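Local coordinates for uncharacterized protein (Xanthomonas campestris pv. campestris, PDB 3HIU) that is of unknown function but belongs to the ferritin-like clan, forms a dimer of four-helix bundles and holds a bound sodium ion in the crystal, at residues B[6-9]-B[10-14]; B[56-59]-B[60-63]; B[101-104]-B[105-109]; B[140-143]-B[144-148]. All coordinates share one frame; numbering follows the deposited sequence.

Contact 1 (B[6-9]-B[10-14])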
loop_
_atom_site.group_PDB
_atom_site.type_symbol
_atom_site.label_atom_id
_atom_site.label_comp_id
_atom_site.label_asym_id
_atom_site.label_seq_id
_atom_site.Cartn_x
_atom_site.Cartn_y
_atom_site.Cartn_z
ATOM N N ARG B 6 -18.542 15.340 -4.184
ATOM C CA ARG B 6 -17.161 14.874 -4.079
ATOM C C ARG B 6 -17.062 13.805 -2.989
ATOM O O ARG B 6 -16.377 12.800 -3.148
ATOM C CB ARG B 6 -16.207 16.022 -3.769
ATOM C CG ARG B 6 -14.847 15.549 -3.274
ATOM C CD ARG B 6 -14.158 14.714 -4.334
ATOM N NE ARG B 6 -13.952 15.499 -5.542
ATOM C CZ ARG B 6 -13.712 14.985 -6.743
ATOM N NH1 ARG B 6 -13.534 15.792 -7.782
ATOM N NH2 ARG B 6 -13.654 13.670 -6.905
ATOM N N LEU B 7 -17.750 14.043 -1.879
ATOM C CA LEU B 7 -17.871 13.081 -0.790
ATOM C C LEU B 7 -18.462 11.782 -1.344
ATOM O O LEU B 7 -17.928 10.695 -1.122
ATOM C CB LEU B 7 -18.798 13.656 0.290
ATOM C CG LEU B 7 -18.639 13.291 1.767
ATOM C CD1 LEU B 7 -19.964 13.447 2.483
ATOM C CD2 LEU B 7 -18.116 11.885 1.936
ATOM N N VAL B 8 -19.570 11.912 -2.072
ATOM C CA VAL B 8 -20.226 10.788 -2.739
ATOM C C VAL B 8 -19.282 10.090 -3.725
ATOM O O VAL B 8 -19.236 8.855 -3.798
ATOM C CB VAL B 8 -21.484 11.258 -3.493
ATOM C CG1 VAL B 8 -22.004 10.165 -4.402
ATOM C CG2 VAL B 8 -22.562 11.711 -2.506
ATOM N N LYS B 9 -18.530 10.892 -4.478
ATOM C CA LYS B 9 -17.509 10.386 -5.396
ATOM C C LYS B 9 -16.469 9.469 -4.715
ATOM O O LYS B 9 -16.193 8.367 -5.205
ATOM C CB LYS B 9 -16.816 11.563 -6.083
ATOM C CG LYS B 9 -16.200 11.227 -7.421
ATOM C CD LYS B 9 -14.775 10.745 -7.261
ATOM C CE LYS B 9 -14.236 10.159 -8.558
ATOM N NZ LYS B 9 -13.004 9.368 -8.283
ATOM N N TRP B 10 -15.898 9.927 -3.594
ATOM C CA TRP B 10 -14.903 9.154 -2.840
ATOM C C TRP B 10 -15.539 8.044 -2.023
ATOM O O TRP B 10 -14.930 6.996 -1.812
ATOM C CB TRP B 10 -14.047 10.065 -1.957
ATOM C CG TRP B 10 -13.177 10.943 -2.778
ATOM C CD1 TRP B 10 -12.902 10.785 -4.086
ATOM C CD2 TRP B 10 -12.451 12.104 -2.348
ATOM N NE1 TRP B 10 -12.056 11.776 -4.518
ATOM C CE2 TRP B 10 -11.759 12.596 -3.465
ATOM C CE3 TRP B 10 -12.318 12.770 -1.131
ATOM C CZ2 TRP B 10 -10.950 13.728 -3.407
ATOM C CZ3 TRP B 10 -11.507 13.895 -1.075
ATOM C CH2 TRP B 10 -10.837 14.360 -2.203
ATOM N N LEU B 11 -16.770 8.255 -1.578
ATOM C CA LEU B 11 -17.515 7.177 -0.938
ATOM C C LEU B 11 -17.706 5.975 -1.884
ATOM O O LEU B 11 -17.574 4.821 -1.469
ATOM C CB LEU B 11 -18.865 7.681 -0.420
ATOM C CG LEU B 11 -18.881 8.334 0.963
ATOM C CD1 LEU B 11 -20.315 8.682 1.354
ATOM C CD2 LEU B 11 -18.229 7.432 2.019
ATOM N N GLN B 12 -18.015 6.251 -3.151
ATOM C CA GLN B 12 -18.179 5.198 -4.151
ATOM C C GLN B 12 -16.887 4.432 -4.455
ATOM O O GLN B 12 -16.921 3.217 -4.627
ATOM C CB GLN B 12 -18.780 5.766 -5.440
ATOM C CG GLN B 12 -20.258 6.121 -5.319
ATOM C CD GLN B 12 -20.773 6.863 -6.526
ATOM O OE1 GLN B 12 -20.053 7.648 -7.139
ATOM N NE2 GLN B 12 -22.026 6.622 -6.876
ATOM N N ASP B 13 -15.761 5.144 -4.531
ATOM C CA ASP B 13 -14.454 4.512 -4.732
ATOM C C ASP B 13 -14.228 3.485 -3.629
ATOM O O ASP B 13 -13.934 2.322 -3.894
ATOM C CB ASP B 13 -13.318 5.551 -4.703
ATOM C CG ASP B 13 -13.280 6.432 -5.946
ATOM O OD1 ASP B 13 -13.831 6.036 -6.990
ATOM O OD2 ASP B 13 -12.689 7.527 -5.884
ATOM N N ALA B 14 -14.383 3.932 -2.387
ATOM C CA ALA B 14 -14.158 3.093 -1.211
ATOM C C ALA B 14 -15.081 1.884 -1.172
ATOM O O ALA B 14 -14.647 0.780 -0.853
ATOM C CB ALA B 14 -14.318 3.912 0.069
#
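Arg6 lies against Trp10, one turn further along the helix, and meets the indole chiefly through CD. Starting from CB, its CG swings trans to the main-chain nitrogen (chi1 164°); bends at chi2 and chi3 then bring CD over one face of the ring, toward the rim. There Arg6 CD sits 3.3 Å from Trp10 CE2 and 3.6 Å from the centroid of the six-membered ring, a CH-pi contact. Further out, Arg6 NE passes 4.1 Å from Trp10 CZ2, and the guanidinium plane is turned 37° from that of the indole. Arg6 NH2 and Trp10 NE1, both donors, lie 3.4 Å apart without bonding to each other; both bond to OD1 of Asp91 of the second subunit, and Arg6 NE pairs with Glu159 of that subunit. Helix 2-28 thus gives one flank to the dimer interface of two four-helix bundles. On this flank Lys9 NZ forms a 3.0 Å salt bridge to the syn lone pair of Asp13 OD2; Lys9 NZ is held more strongly by Asp91 of the second subunit, and Asp13 OD2 also pairs with its Lys95. Elsewhere, Leu7 and Leu11 run side by side onto Leu114 of helix 94-120, with Leu7 CD2 3.8 Å from Leu11 CG.

Contact 2 (B[56-59]-B[60-63])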
loop_
_atom_site.group_PDB
_atom_site.type_symbol
_atom_site.label_atom_id
_atom_site.label_comp_id
_atom_site.label_asym_id
_atom_site.label_seq_id
_atom_site.Cartn_x
_atom_site.Cartn_y
_atom_site.Cartn_z
ATOM N N VAL B 56 -20.407 2.158 4.383
ATOM C CA VAL B 56 -20.209 3.093 3.307
ATOM C C VAL B 56 -21.523 3.259 2.552
ATOM O O VAL B 56 -21.911 4.376 2.192
ATOM C CB VAL B 56 -19.094 2.613 2.353
ATOM C CG1 VAL B 56 -18.959 3.559 1.190
ATOM C CG2 VAL B 56 -17.782 2.516 3.082
ATOM N N GLN B 57 -22.229 2.153 2.328
ATOM C CA GLN B 57 -23.439 2.196 1.496
ATOM C C GLN B 57 -24.552 2.971 2.173
ATOM O O GLN B 57 -25.322 3.665 1.508
ATOM C CB GLN B 57 -23.948 0.803 1.148
ATOM C CG GLN B 57 -25.438 0.787 0.873
ATOM C CD GLN B 57 -25.875 -0.401 0.055
ATOM O OE1 GLN B 57 -25.076 -1.282 -0.259
ATOM N NE2 GLN B 57 -27.153 -0.432 -0.303
ATOM N N ARG B 58 -24.646 2.835 3.491
ATOM C CA ARG B 58 -25.553 3.667 4.258
ATOM C C ARG B 58 -25.236 5.145 4.027
ATOM O O ARG B 58 -26.137 5.995 4.014
ATOM C CB ARG B 58 -25.466 3.322 5.738
ATOM C CG ARG B 58 -25.964 1.928 6.052
ATOM C CD ARG B 58 -26.553 1.858 7.456
ATOM N NE ARG B 58 -25.771 2.647 8.408
ATOM C CZ ARG B 58 -24.861 2.145 9.241
ATOM N NH1 ARG B 58 -24.202 2.949 10.066
ATOM N NH2 ARG B 58 -24.612 0.840 9.254
ATOM N N CYS B 59 -23.952 5.441 3.831
ATOM C CA CYS B 59 -23.508 6.805 3.564
ATOM C C CYS B 59 -23.819 7.241 2.133
ATOM O O CYS B 59 -24.037 8.421 1.864
ATOM C CB CYS B 59 -22.009 6.947 3.843
ATOM S SG CYS B 59 -21.556 6.933 5.596
ATOM N N LEU B 60 -23.843 6.286 1.212
ATOM C CA LEU B 60 -24.199 6.586 -0.171
ATOM C C LEU B 60 -25.718 6.715 -0.326
ATOM O O LEU B 60 -26.209 7.517 -1.123
ATOM C CB LEU B 60 -23.637 5.523 -1.126
ATOM C CG LEU B 60 -22.187 5.697 -1.600
ATOM C CD1 LEU B 60 -21.654 4.412 -2.247
ATOM C CD2 LEU B 60 -22.060 6.893 -2.553
ATOM N N GLU B 61 -26.457 5.927 0.447
ATOM C CA GLU B 61 -27.910 6.019 0.454
ATOM C C GLU B 61 -28.372 7.331 1.091
ATOM O O GLU B 61 -29.314 7.960 0.618
ATOM C CB GLU B 61 -28.517 4.797 1.151
ATOM C CG GLU B 61 -28.349 3.525 0.329
ATOM C CD GLU B 61 -28.638 2.250 1.099
ATOM O OE1 GLU B 61 -28.474 2.238 2.336
ATOM O OE2 GLU B 61 -29.019 1.250 0.458
ATOM N N LEU B 62 -27.691 7.748 2.152
ATOM C CA LEU B 62 -27.982 9.024 2.797
ATOM C C LEU B 62 -27.854 10.251 1.874
ATOM O O LEU B 62 -28.723 11.126 1.878
ATOM C CB LEU B 62 -27.091 9.222 4.030
ATOM C CG LEU B 62 -26.982 10.672 4.526
ATOM C CD1 LEU B 62 -28.327 11.149 5.096
ATOM C CD2 LEU B 62 -25.851 10.864 5.540
ATOM N N LEU B 63 -26.769 10.325 1.104
ATOM C CA LEU B 63 -26.465 11.527 0.321
ATOM C C LEU B 63 -26.975 11.424 -1.118
ATOM O O LEU B 63 -26.634 12.251 -1.969
ATOM C CB LEU B 63 -24.954 11.796 0.322
ATOM C CG LEU B 63 -24.288 12.091 1.670
ATOM C CD1 LEU B 63 -22.833 11.659 1.668
ATOM C CD2 LEU B 63 -24.414 13.560 2.015
#
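Val56 and Leu60 are joined mainly through the backbone: Leu60 N donates to Val56 O at 2.9 Å, while Val56 CG1 and Leu60 CD1 only graze each other at 4.5 Å. Gln57 carries the one polar side-chain bond. Its chain, extended beyond CG, carries the amide across the end of Glu61. Gln57 NE2 donates to Glu61 OE2 over a short 2.6 Å, nearly straight at 167°. The oxygen lies in the amide plane; the amide and carboxylate planes are 80° apart, and NE2 meets OE2 from well above the carboxylate plane (63° out of it). Nearer the backbone, Gln57 CG lies 3.5 Å from Glu61 CD, so the pair touches through carbon as well. Arg58 takes part chiefly through its carbonyl: Arg58 O accepts Leu62 N at 3.0 Å. At Cys59 the helical bonding weakens. Leu63 N reaches Cys59 O by a weak 3.4 Å bond, and Leu63 is the first residue to leave helical geometry. Its CD1 folds back to 3.5 Å from Cys59 O. Cys59 itself packs on Leu11 of helix 2-28 and on Val126 and Ile129 of helix 124-159, as befits an inward-facing residue in the closing turns of a helix of a four-helix bundle.

Contact 3 (B[101-104]-B[105-109])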
loop_
_atom_site.group_PDB
_atom_site.type_symbol
_atom_site.label_atom_id
_atom_site.label_comp_id
_atom_site.label_asym_id
_atom_site.label_seq_id
_atom_site.Cartn_x
_atom_site.Cartn_y
_atom_site.Cartn_z
ATOM N N TYR B 101 -0.623 -5.718 3.325
ATOM C CA TYR B 101 -0.193 -4.552 4.088
ATOM C C TYR B 101 -0.301 -3.251 3.267
ATOM O O TYR B 101 -0.743 -2.223 3.788
ATOM C CB TYR B 101 1.236 -4.795 4.583
ATOM C CG TYR B 101 1.884 -3.645 5.320
ATOM C CD1 TYR B 101 1.620 -3.415 6.676
ATOM C CD2 TYR B 101 2.789 -2.805 4.671
ATOM C CE1 TYR B 101 2.231 -2.369 7.355
ATOM C CE2 TYR B 101 3.402 -1.758 5.340
ATOM C CZ TYR B 101 3.121 -1.540 6.679
ATOM O OH TYR B 101 3.734 -0.491 7.337
ATOM N N ALA B 102 0.084 -3.314 1.988
ATOM C CA ALA B 102 0.027 -2.165 1.078
ATOM C C ALA B 102 -1.402 -1.729 0.779
ATOM O O ALA B 102 -1.683 -0.539 0.720
ATOM C CB ALA B 102 0.764 -2.467 -0.219
ATOM N N PHE B 103 -2.303 -2.690 0.581
ATOM C CA PHE B 103 -3.704 -2.350 0.363
ATOM C C PHE B 103 -4.310 -1.725 1.614
ATOM O O PHE B 103 -5.107 -0.797 1.515
ATOM C CB PHE B 103 -4.523 -3.567 -0.084
ATOM C CG PHE B 103 -5.840 -3.210 -0.762
ATOM C CD1 PHE B 103 -7.036 -3.216 -0.047
ATOM C CD2 PHE B 103 -5.879 -2.871 -2.120
ATOM C CE1 PHE B 103 -8.247 -2.889 -0.673
ATOM C CE2 PHE B 103 -7.083 -2.551 -2.751
ATOM C CZ PHE B 103 -8.265 -2.561 -2.025
ATOM N N GLU B 104 -3.930 -2.226 2.790
ATOM C CA GLU B 104 -4.425 -1.682 4.061
ATOM C C GLU B 104 -3.926 -0.250 4.247
ATOM O O GLU B 104 -4.477 0.517 5.044
ATOM C CB GLU B 104 -3.983 -2.540 5.254
ATOM C CG GLU B 104 -4.598 -3.946 5.322
ATOM C CD GLU B 104 -6.109 -3.933 5.519
ATOM O OE1 GLU B 104 -6.696 -2.840 5.645
ATOM O OE2 GLU B 104 -6.711 -5.025 5.548
ATOM N N HIS B 105 -2.869 0.105 3.520
ATOM C CA HIS B 105 -2.412 1.488 3.520
ATOM C C HIS B 105 -3.060 2.324 2.407
ATOM O O HIS B 105 -3.298 3.515 2.576
ATOM C CB HIS B 105 -0.882 1.557 3.519
ATOM C CG HIS B 105 -0.295 1.487 4.894
ATOM N ND1 HIS B 105 0.114 0.302 5.477
ATOM C CD2 HIS B 105 -0.087 2.452 5.826
ATOM C CE1 HIS B 105 0.562 0.546 6.696
ATOM N NE2 HIS B 105 0.454 1.838 6.931
ATOM N N LEU B 106 -3.364 1.689 1.281
ATOM C CA LEU B 106 -4.225 2.314 0.297
ATOM C C LEU B 106 -5.499 2.728 1.006
ATOM O O LEU B 106 -5.943 3.860 0.897
ATOM C CB LEU B 106 -4.558 1.333 -0.829
ATOM C CG LEU B 106 -5.296 1.930 -2.031
ATOM C CD1 LEU B 106 -4.592 3.189 -2.500
ATOM C CD2 LEU B 106 -5.396 0.915 -3.172
ATOM N N GLU B 107 -6.081 1.805 1.756
ATOM C CA GLU B 107 -7.324 2.084 2.471
ATOM C C GLU B 107 -7.189 3.232 3.474
ATOM O O GLU B 107 -8.010 4.155 3.478
ATOM C CB GLU B 107 -7.853 0.819 3.154
ATOM C CG GLU B 107 -8.414 -0.220 2.184
ATOM C CD GLU B 107 -9.199 -1.309 2.892
ATOM O OE1 GLU B 107 -10.434 -1.359 2.727
ATOM O OE2 GLU B 107 -8.581 -2.110 3.627
ATOM N N ILE B 108 -6.164 3.170 4.322
ATOM C CA ILE B 108 -5.851 4.269 5.240
ATOM C C ILE B 108 -5.905 5.615 4.510
ATOM O O ILE B 108 -6.794 6.431 4.749
ATOM C CB ILE B 108 -4.458 4.094 5.875
ATOM C CG1 ILE B 108 -4.453 2.906 6.839
ATOM C CG2 ILE B 108 -4.039 5.358 6.594
ATOM C CD1 ILE B 108 -3.103 2.214 6.954
ATOM N N ALA B 109 -4.961 5.839 3.606
ATOM C CA ALA B 109 -4.923 7.087 2.871
ATOM C C ALA B 109 -6.320 7.505 2.394
ATOM O O ALA B 109 -6.735 8.643 2.601
ATOM C CB ALA B 109 -3.950 6.993 1.713
#
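Tyr101 O is gripped by two donors of His105. The stronger bond comes from the ring: His105 ND1 donates at 3.2 Å and 157°, with the oxygen at the ring edge, in its plane. His105 N adds a weak bond to the same oxygen, and another weak one to Ala102 O. The ND1 bond leaves the imidazole over one face of the Tyr101 ring, the planes 59° apart, with His105 CE1 3.3 Å from Tyr101 CZ. The imidazole also stacks on His105 of the second subunit. Ala102 O and Phe103 O accept Leu106 N and Glu107 N, both at 2.8 Å; Glu104 O accepts Ile108 N at 3.2 Å, the donor standing above the carbonyl plane. Phe103 CE2 rests 3.9 Å from Leu106 CD2. Between the carboxylates there is no bond: a bend at chi2 (-64°) lays Glu104 beside Glu107, and Glu104 OE1 approaches Glu107 OE2 to 2.9 Å, acceptor against acceptor. Glu137 approaches both, and Glu18 lies close to Glu107. The Glu107 side chain is about 3 Å from the bound sodium ion, whose site includes Thr49 and Gln52; this buried carboxylate cluster is consistent with a cation-binding bundle interior, as in ferritin-like relatives.

Contact 4 (B[140-143]-B[144-148])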
loop_
_atom_site.group_PDB
_atom_site.type_symbol
_atom_site.label_atom_id
_atom_site.label_comp_id
_atom_site.label_asym_id
_atom_site.label_seq_id
_atom_site.Cartn_x
_atom_site.Cartn_y
_atom_site.Cartn_z
HETATM N N MSE B 140 -5.461 -3.363 11.526
HETATM C CA MSE B 140 -5.176 -4.539 10.694
HETATM C C MSE B 140 -3.774 -4.493 10.083
HETATM O O MSE B 140 -3.030 -5.479 10.116
HETATM C CB MSE B 140 -6.234 -4.661 9.594
HETATM C CG MSE B 140 -6.065 -5.859 8.651
HETATM SE SE MSE B 140 -6.082 -7.617 9.517
HETATM C CE MSE B 140 -6.788 -8.662 8.051
ATOM N N ALA B 141 -3.432 -3.333 9.527
ATOM C CA ALA B 141 -2.128 -3.112 8.925
ATOM C C ALA B 141 -1.048 -3.383 9.960
ATOM O O ALA B 141 -0.017 -4.009 9.664
ATOM C CB ALA B 141 -2.031 -1.676 8.407
ATOM N N GLU B 142 -1.296 -2.903 11.180
ATOM C CA GLU B 142 -0.401 -3.155 12.300
ATOM C C GLU B 142 -0.257 -4.641 12.592
ATOM O O GLU B 142 0.824 -5.114 12.931
ATOM C CB GLU B 142 -0.897 -2.444 13.552
ATOM C CG GLU B 142 -0.341 -1.055 13.732
ATOM C CD GLU B 142 -0.507 -0.556 15.150
ATOM O OE1 GLU B 142 -0.591 0.678 15.340
ATOM O OE2 GLU B 142 -0.557 -1.398 16.076
ATOM N N TRP B 143 -1.350 -5.381 12.461
ATOM C CA TRP B 143 -1.296 -6.806 12.745
ATOM C C TRP B 143 -0.320 -7.526 11.819
ATOM O O TRP B 143 0.447 -8.380 12.252
ATOM C CB TRP B 143 -2.685 -7.441 12.651
ATOM C CG TRP B 143 -2.740 -8.811 13.280
ATOM C CD1 TRP B 143 -3.214 -9.124 14.527
ATOM C CD2 TRP B 143 -2.286 -10.051 12.702
ATOM N NE1 TRP B 143 -3.093 -10.476 14.753
ATOM C CE2 TRP B 143 -2.530 -11.065 13.653
ATOM C CE3 TRP B 143 -1.710 -10.395 11.475
ATOM C CZ2 TRP B 143 -2.209 -12.405 13.411
ATOM C CZ3 TRP B 143 -1.398 -11.724 11.239
ATOM C CH2 TRP B 143 -1.646 -12.711 12.203
ATOM N N LEU B 144 -0.345 -7.170 10.543
ATOM C CA LEU B 144 0.450 -7.875 9.546
ATOM C C LEU B 144 1.948 -7.578 9.635
ATOM O O LEU B 144 2.770 -8.489 9.504
ATOM C CB LEU B 144 -0.046 -7.536 8.135
ATOM C CG LEU B 144 -1.492 -7.825 7.742
ATOM C CD1 LEU B 144 -1.783 -7.027 6.497
ATOM C CD2 LEU B 144 -1.669 -9.303 7.492
ATOM N N ILE B 145 2.297 -6.307 9.842
ATOM C CA ILE B 145 3.699 -5.875 9.765
ATOM C C ILE B 145 4.476 -6.223 11.033
ATOM O O ILE B 145 5.713 -6.171 11.066
ATOM C CB ILE B 145 3.832 -4.360 9.493
ATOM C CG1 ILE B 145 5.134 -4.046 8.731
ATOM C CG2 ILE B 145 3.759 -3.575 10.803
ATOM C CD1 ILE B 145 5.137 -4.473 7.260
ATOM N N GLU B 146 3.741 -6.564 12.081
ATOM C CA GLU B 146 4.366 -7.062 13.289
ATOM C C GLU B 146 4.588 -8.570 13.162
ATOM O O GLU B 146 5.706 -9.051 13.319
ATOM C CB GLU B 146 3.537 -6.680 14.515
ATOM C CG GLU B 146 3.457 -5.165 14.702
ATOM C CD GLU B 146 2.707 -4.749 15.953
ATOM O OE1 GLU B 146 2.181 -3.614 15.980
ATOM O OE2 GLU B 146 2.644 -5.553 16.908
ATOM N N HIS B 147 3.530 -9.302 12.829
ATOM C CA HIS B 147 3.620 -10.746 12.640
ATOM C C HIS B 147 4.380 -11.094 11.376
ATOM O O HIS B 147 4.638 -12.267 11.100
ATOM C CB HIS B 147 2.221 -11.357 12.565
ATOM C CG HIS B 147 1.452 -11.249 13.842
ATOM N ND1 HIS B 147 0.902 -10.064 14.283
ATOM C CD2 HIS B 147 1.149 -12.178 14.781
ATOM C CE1 HIS B 147 0.294 -10.267 15.437
ATOM N NE2 HIS B 147 0.426 -11.541 15.762
ATOM N N GLN B 148 4.727 -10.075 10.600
ATOM C CA GLN B 148 5.312 -10.303 9.294
ATOM C C GLN B 148 6.599 -11.094 9.441
ATOM O O GLN B 148 6.769 -12.167 8.867
ATOM C CB GLN B 148 5.597 -8.970 8.597
ATOM C CG GLN B 148 5.790 -9.116 7.093
ATOM C CD GLN B 148 6.932 -8.269 6.556
ATOM O OE1 GLN B 148 7.570 -7.516 7.299
ATOM N NE2 GLN B 148 7.199 -8.396 5.258
#
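Leu144 leans on Trp143 and bonds back to Met140, a selenomethionine, within helix 124-159, the last helix of the four-helix bundle. Leu144 N donates to Met140 O at 3.2 Å, and Leu144 CD2 touches Trp143 CE3 at 4.1 Å while the side chain packs inward on Ser100 of helix 94-120. Ile145 N continues the helical pattern with a 3.3 Å bond to Ala141 O; its side chain packs on Tyr101 and also meets Arg112 of the second subunit. Glu146 lies on the exposed surface. Its backbone bond to Glu142 O is weak, and the two side chains point the same way, Glu142 OE2 3.5 Å from Glu146 OE1, which would tend to push them apart; the poor order of Glu146 is consistent with that. His147 makes the main side-chain contact. CG of Trp143 lies opposite its backbone N across CA-CB (chi1 -165°), placing the ring against the face of the imidazole; the two stack face to face, with the centroid of the Trp143 six-membered ring 3.7 Å from that of His147 and the planes within 8°. Trp143 O holds the imidazole in place from its ND1 edge: it accepts His147 N at 3.3 Å and, more closely, His147 ND1 at 2.7 Å, in the carbonyl plane and on a lone pair.

The four contacts sample all four helices of the bundle. Contacts 1 and 2, centres 10 Å apart, pack directly at one end: Leu7 CD1 meets Leu63 CD1 at 3.5 Å, and Gln12 CG meets Leu60 CD2 at 3.4 Å. Contact 4 lies across the chain's centre from both, its centre 27 Å from that of contact 1. Contact 3 is the most central and touches contact 4, with Glu104 OE2 3.3 Å from Met140 CG. It also lies closest to the sodium ion, which is about 3 Å from the Glu107 side chain but about 7, 9 and 13 Å from those of Met140, Val56 and Asp13. Contacts 1, 3 and 4 reach the second subunit; contact 2 does not.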